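Local structure of CT253 (Chlamydia trachomatis serovar L2, 6UXC) at residues 24-29 with 96-101; 111-116 with 139-144. The protein is of unknown function, a predicted chlamydial lipoprotein whose sheet-and-helix domain binds a sodium ion in the crystal. One frame throughout, in Å; residues are numbered along the deposited sequence.

Contact 1: residues 24-29 with 96-101; sequences LPVFYR and VAAEIL
Glu99 OE2 is gripped three times: Arg29 NE and Arg29 NH2 both reach it, Arg29 NH2 at 2.9 Å, and a water donates to it as well. The arginine comes side-on, presenting one edge of its guanidinium group to this single oxygen, with the carboxylate turned 74° away from the guanidinium plane. A bend at chi3 (-73°) turns the end of the Arg29 chain toward the acid. The same water bonds to Ile100 O and accepts from Arg29 N, tying the salt bridge to both backbones. Glu99 runs out extended beside Phe27, its carboxylate carbon CD 3.5 Å from Phe27 CD2 at the edge of the ring, while OE1 has a long, weak ion pair with Arg119. Between these residues the main chains form a parallel bridge: Phe27 N donates to Ala98 O (3.1 Å), and Ile100 N to Phe27 O (2.8 Å). Strands 19-28 and 94-105 are thus parallel neighbours in a mixed sheet, and helix 41-55 lies in the chain between them. The pairing is interrupted upstream, where a water sits between the chains, donating to Leu24 O and Val96 O and accepting from Ala98 N at 2.7 Å; just before it, Leu24 N bonds to Val96 O directly. On the face turned to helix 41-55, Ile100 serves two neighbours: CG2 lies over the Tyr28 ring in a CH-pi contact, 4.0 Å from its centroid, and CG1 meets Val26 CG1 at 3.7 Å. Phe45 of the helix packs on both Val26 and Ile100.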
loop_
_atom_site.group_PDB
_atom_site.type_symbol
_atom_site.label_atom_id
_atom_site.label_comp_id
_atom_site.label_asym_id
_atom_site.label_seq_id
_atom_site.Cartn_x
_atom_site.Cartn_y
_atom_site.Cartn_z
ATOM N N LEU A 24 -7.711 -1.664 0.263
ATOM C CA LEU A 24 -7.621 -3.112 0.363
ATOM C C LEU A 24 -6.395 -3.512 1.174
ATOM O O LEU A 24 -5.370 -2.831 1.150
ATOM C CB LEU A 24 -7.506 -3.737 -1.014
ATOM C CG LEU A 24 -8.605 -3.337 -2.010
ATOM C CD1 LEU A 24 -8.409 -3.996 -3.354
ATOM C CD2 LEU A 24 -10.003 -3.656 -1.431
ATOM N N PRO A 25 -6.452 -4.644 1.858
ATOM C CA PRO A 25 -5.219 -5.203 2.413
ATOM C C PRO A 25 -4.150 -5.274 1.337
ATOM O O PRO A 25 -4.406 -5.655 0.192
ATOM C CB PRO A 25 -5.638 -6.599 2.876
ATOM C CG PRO A 25 -7.122 -6.483 3.121
ATOM C CD PRO A 25 -7.621 -5.527 2.083
ATOM N N VAL A 26 -2.923 -4.941 1.733
ATOM C CA VAL A 26 -1.826 -4.990 0.788
ATOM C C VAL A 26 -1.596 -6.426 0.312
ATOM O O VAL A 26 -1.565 -7.394 1.089
ATOM C CB VAL A 26 -0.575 -4.365 1.430
ATOM C CG1 VAL A 26 0.698 -4.660 0.570
ATOM C CG2 VAL A 26 -0.795 -2.853 1.645
ATOM N N PHE A 27 -1.420 -6.556 -0.993
ATOM C CA PHE A 27 -1.244 -7.829 -1.673
ATOM C C PHE A 27 0.249 -8.121 -1.807
ATOM O O PHE A 27 1.024 -7.229 -2.164
ATOM C CB PHE A 27 -1.907 -7.734 -3.046
ATOM C CG PHE A 27 -2.085 -9.022 -3.767
ATOM C CD1 PHE A 27 -2.836 -10.048 -3.216
ATOM C CD2 PHE A 27 -1.568 -9.190 -5.044
ATOM C CE1 PHE A 27 -3.040 -11.241 -3.924
ATOM C CE2 PHE A 27 -1.774 -10.365 -5.766
ATOM C CZ PHE A 27 -2.509 -11.389 -5.192
ATOM N N TYR A 28 0.653 -9.354 -1.508
ATOM C CA TYR A 28 2.070 -9.719 -1.592
ATOM C C TYR A 28 2.181 -11.207 -1.905
ATOM O O TYR A 28 1.860 -12.046 -1.055
ATOM C CB TYR A 28 2.781 -9.374 -0.276
ATOM C CG TYR A 28 4.272 -9.574 -0.222
ATOM C CD1 TYR A 28 5.050 -9.552 -1.356
ATOM C CD2 TYR A 28 4.899 -9.778 0.994
ATOM C CE1 TYR A 28 6.431 -9.749 -1.295
ATOM C CE2 TYR A 28 6.257 -9.966 1.069
ATOM C CZ TYR A 28 7.020 -9.938 -0.061
ATOM O OH TYR A 28 8.375 -10.141 0.062
ATOM N N ARG A 29 2.615 -11.533 -3.121
ATOM C CA ARG A 29 2.811 -12.912 -3.543
ATOM C C ARG A 29 4.257 -13.315 -3.290
ATOM O O ARG A 29 5.184 -12.671 -3.792
ATOM C CB ARG A 29 2.466 -13.070 -5.024
ATOM C CG ARG A 29 1.037 -12.812 -5.339
ATOM C CD ARG A 29 0.826 -12.792 -6.853
ATOM N NE ARG A 29 1.379 -11.573 -7.454
ATOM C CZ ARG A 29 2.305 -11.534 -8.420
ATOM N NH1 ARG A 29 2.836 -12.637 -8.930
ATOM N NH2 ARG A 29 2.707 -10.339 -8.870
ATOM N N VAL A 96 -8.183 1.818 -3.178
ATOM C CA VAL A 96 -6.729 1.819 -3.209
ATOM C C VAL A 96 -6.230 0.384 -3.094
ATOM O O VAL A 96 -6.526 -0.308 -2.109
ATOM C CB VAL A 96 -6.158 2.674 -2.073
ATOM C CG1 VAL A 96 -4.644 2.604 -2.115
ATOM C CG2 VAL A 96 -6.623 4.076 -2.192
ATOM N N ALA A 97 -5.493 -0.066 -4.114
ATOM C CA ALA A 97 -5.017 -1.442 -4.223
ATOM C C ALA A 97 -3.506 -1.400 -4.416
ATOM O O ALA A 97 -3.019 -1.159 -5.523
ATOM C CB ALA A 97 -5.712 -2.161 -5.389
ATOM N N ALA A 98 -2.766 -1.644 -3.337
ATOM C CA ALA A 98 -1.306 -1.611 -3.372
ATOM C C ALA A 98 -0.766 -3.027 -3.236
ATOM O O ALA A 98 -1.163 -3.766 -2.321
ATOM C CB ALA A 98 -0.759 -0.731 -2.255
ATOM N N GLU A 99 0.137 -3.402 -4.141
ATOM C CA GLU A 99 0.782 -4.705 -4.148
ATOM C C GLU A 99 2.285 -4.549 -3.965
ATOM O O GLU A 99 2.927 -3.813 -4.718
ATOM C CB GLU A 99 0.549 -5.434 -5.482
ATOM C CG GLU A 99 1.228 -6.783 -5.545
ATOM C CD GLU A 99 0.940 -7.575 -6.806
ATOM O OE1 GLU A 99 0.206 -7.091 -7.702
ATOM O OE2 GLU A 99 1.457 -8.708 -6.888
ATOM N N ILE A 100 2.836 -5.239 -2.972
ATOM C CA ILE A 100 4.286 -5.341 -2.851
ATOM C C ILE A 100 4.777 -6.285 -3.931
ATOM O O ILE A 100 4.437 -7.475 -3.923
ATOM C CB ILE A 100 4.699 -5.853 -1.473
ATOM C CG1 ILE A 100 4.265 -4.912 -0.346
ATOM C CG2 ILE A 100 6.236 -6.027 -1.401
ATOM C CD1 ILE A 100 4.424 -5.566 1.034
ATOM N N LEU A 101 5.592 -5.774 -4.845
ATOM C CA LEU A 101 6.121 -6.666 -5.869
ATOM C C LEU A 101 7.348 -7.423 -5.361
ATOM O O LEU A 101 7.535 -8.615 -5.673
ATOM C CB LEU A 101 6.446 -5.871 -7.138
ATOM C CG LEU A 101 5.290 -5.112 -7.794
ATOM C CD1 LEU A 101 5.806 -4.352 -9.012
ATOM C CD2 LEU A 101 4.156 -6.041 -8.194
HETATM O O HOH W 1 -4.094 -1.795 -0.968
HETATM O O HOH W 2 3.401 -9.617 -5.194
#

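Contact 2: residues 111-116 with 139-144; sequences NPSISA and DASQSL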
loop_
_atom_site.group_PDB
_atom_site.type_symbol
_atom_site.label_atom_id
_atom_site.label_comp_id
_atom_site.label_asym_id
_atom_site.label_seq_id
_atom_site.Cartn_x
_atom_site.Cartn_y
_atom_site.Cartn_z
ATOM N N ASN A 111 27.597 -0.702 -3.406
ATOM C CA ASN A 111 26.939 -0.117 -2.236
ATOM C C ASN A 111 25.641 -0.855 -1.898
ATOM O O ASN A 111 24.561 -0.348 -2.164
ATOM C CB ASN A 111 26.644 1.366 -2.477
ATOM N N PRO A 112 25.759 -2.041 -1.301
ATOM C CA PRO A 112 24.582 -2.906 -1.127
ATOM C C PRO A 112 23.448 -2.209 -0.393
ATOM O O PRO A 112 23.656 -1.426 0.534
ATOM C CB PRO A 112 25.129 -4.090 -0.323
ATOM C CG PRO A 112 26.586 -4.144 -0.710
ATOM C CD PRO A 112 27.009 -2.716 -0.907
ATOM N N SER A 113 22.232 -2.515 -0.808
ATOM C CA SER A 113 21.081 -1.771 -0.342
ATOM C C SER A 113 19.927 -2.721 -0.140
ATOM O O SER A 113 19.947 -3.875 -0.576
ATOM C CB SER A 113 20.689 -0.676 -1.334
ATOM O OG SER A 113 20.426 -1.247 -2.598
ATOM N N ILE A 114 18.910 -2.211 0.530
ATOM C CA ILE A 114 17.630 -2.883 0.634
ATOM C C ILE A 114 16.615 -2.021 -0.094
ATOM O O ILE A 114 16.624 -0.790 0.030
ATOM C CB ILE A 114 17.235 -3.135 2.102
ATOM C CG1 ILE A 114 15.931 -3.931 2.158
ATOM C CG2 ILE A 114 17.100 -1.828 2.883
ATOM C CD1 ILE A 114 15.633 -4.477 3.505
ATOM N N SER A 115 15.773 -2.658 -0.894
ATOM C CA SER A 115 14.833 -1.924 -1.723
ATOM C C SER A 115 13.504 -2.650 -1.743
ATOM O O SER A 115 13.426 -3.860 -1.507
ATOM C CB SER A 115 15.348 -1.773 -3.163
ATOM O OG SER A 115 15.470 -3.049 -3.764
ATOM N N ALA A 116 12.457 -1.895 -2.071
ATOM C CA ALA A 116 11.126 -2.444 -2.230
ATOM C C ALA A 116 10.426 -1.740 -3.381
ATOM O O ALA A 116 10.713 -0.582 -3.697
ATOM C CB ALA A 116 10.280 -2.321 -0.962
ATOM N N ASP A 139 9.037 2.845 -6.040
ATOM C CA ASP A 139 10.082 2.073 -5.394
ATOM C C ASP A 139 10.935 2.994 -4.542
ATOM O O ASP A 139 10.888 4.218 -4.668
ATOM C CB ASP A 139 10.922 1.299 -6.415
ATOM C CG ASP A 139 11.563 2.195 -7.467
ATOM O OD1 ASP A 139 11.890 3.369 -7.171
ATOM O OD2 ASP A 139 11.732 1.707 -8.601
ATOM N N ALA A 140 11.682 2.371 -3.637
ATOM C CA ALA A 140 12.578 3.069 -2.727
ATOM C C ALA A 140 13.770 2.162 -2.454
ATOM O O ALA A 140 13.663 0.945 -2.555
ATOM C CB ALA A 140 11.866 3.438 -1.429
ATOM N N SER A 141 14.918 2.772 -2.141
ATOM C CA SER A 141 16.114 2.000 -1.858
ATOM C C SER A 141 16.942 2.730 -0.815
ATOM O O SER A 141 16.957 3.967 -0.761
ATOM C CB SER A 141 16.957 1.767 -3.111
ATOM O OG SER A 141 18.126 1.070 -2.750
ATOM N N GLN A 142 17.664 1.944 -0.011
ATOM C CA GLN A 142 18.451 2.496 1.084
ATOM C C GLN A 142 19.706 1.658 1.309
ATOM O O GLN A 142 19.660 0.421 1.328
ATOM C CB GLN A 142 17.620 2.554 2.371
ATOM C CG GLN A 142 18.251 3.346 3.513
ATOM C CD GLN A 142 18.430 4.797 3.162
ATOM O OE1 GLN A 142 17.640 5.352 2.412
ATOM N NE2 GLN A 142 19.477 5.417 3.693
ATOM N N SER A 143 20.832 2.347 1.505
ATOM C CA SER A 143 22.095 1.660 1.747
ATOM C C SER A 143 22.031 0.887 3.056
ATOM O O SER A 143 21.574 1.410 4.072
ATOM C CB SER A 143 23.237 2.676 1.781
ATOM O OG SER A 143 24.445 2.086 2.234
ATOM N N LEU A 144 22.487 -0.371 3.026
ATOM C CA LEU A 144 22.474 -1.205 4.227
ATOM C C LEU A 144 23.453 -0.708 5.283
ATOM O O LEU A 144 23.337 -1.100 6.446
ATOM C CB LEU A 144 22.801 -2.657 3.875
ATOM C CG LEU A 144 21.712 -3.430 3.127
ATOM C CD1 LEU A 144 22.257 -4.780 2.720
ATOM C CD2 LEU A 144 20.464 -3.598 3.969
HETATM O O HOH W 3 25.650 -0.509 2.039
#
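The peptide group joining Ser113 to Ile114 carries Leu144 over one face, with Leu144 CG 3.8 Å above Ser113 C; at its edge Ile114 N donates to Gln142 O, lying in the plane of that carbonyl. Leu144 CD2 continues to Ile114 CB (3.8 Å), the two side chains crossing at about a right angle, and its other methyl, CD1, reaches toward CB of the Pro112 ring. The backbone of Leu144 is held too: its N bonds to Pro112 O at 2.9 Å, almost straight at 176°. A water donates to that same carbonyl and also bonds to Ser143 OG. From here strands 113-124 and 131-143 run as the two arms of an antiparallel beta hairpin. Ile114 with Gln142 and Ala116 with Ala140 are hydrogen-bonded pairs, each closed by two N-H...O bonds; in the second pair Ala140 N to Ala116 O and Ala116 N to Ala140 O are both 3.1 Å. Ser113-Ser143 and Ser115-Ser141 are the non-hydrogen-bonded pairs, both with alpha carbons 4.1 Å apart. Ser141 holds OG anti to its own N (chi1 177°), which carries it diagonally to Ser113 OG for a weak bond of 3.3 Å. On the face that carries Ile114, Ala116, Ala140 and Gln142, which Leu144 also covers, Met169 of helix 165-184 packs against both alanines and Gln142, while the amide oxygen OE1 of Gln142 accepts from Arg172 on this helix.

Contacts 1 and 2 belong to one mixed sheet, in which strand 94-105 of contact 1 lies antiparallel beside strand 113-124 of contact 2. Their centres are about 20 Å apart and their nearest atoms about 6 Å, so they do not touch; backbone bonds such as Glu99 with Arg119 and Ser115 with Lys104 join strands 94-105 and 113-124. Contact 1 is largely buried near the centre of the chain, whereas contact 2 is at the surface, its centre about 18 Å from the centre of the chain, with the edge strand 131-143. The bound sodium ion, at Leu53, His54, Ser56 and Leu59, is about 11 Å from the side chain of Val96 in contact 1.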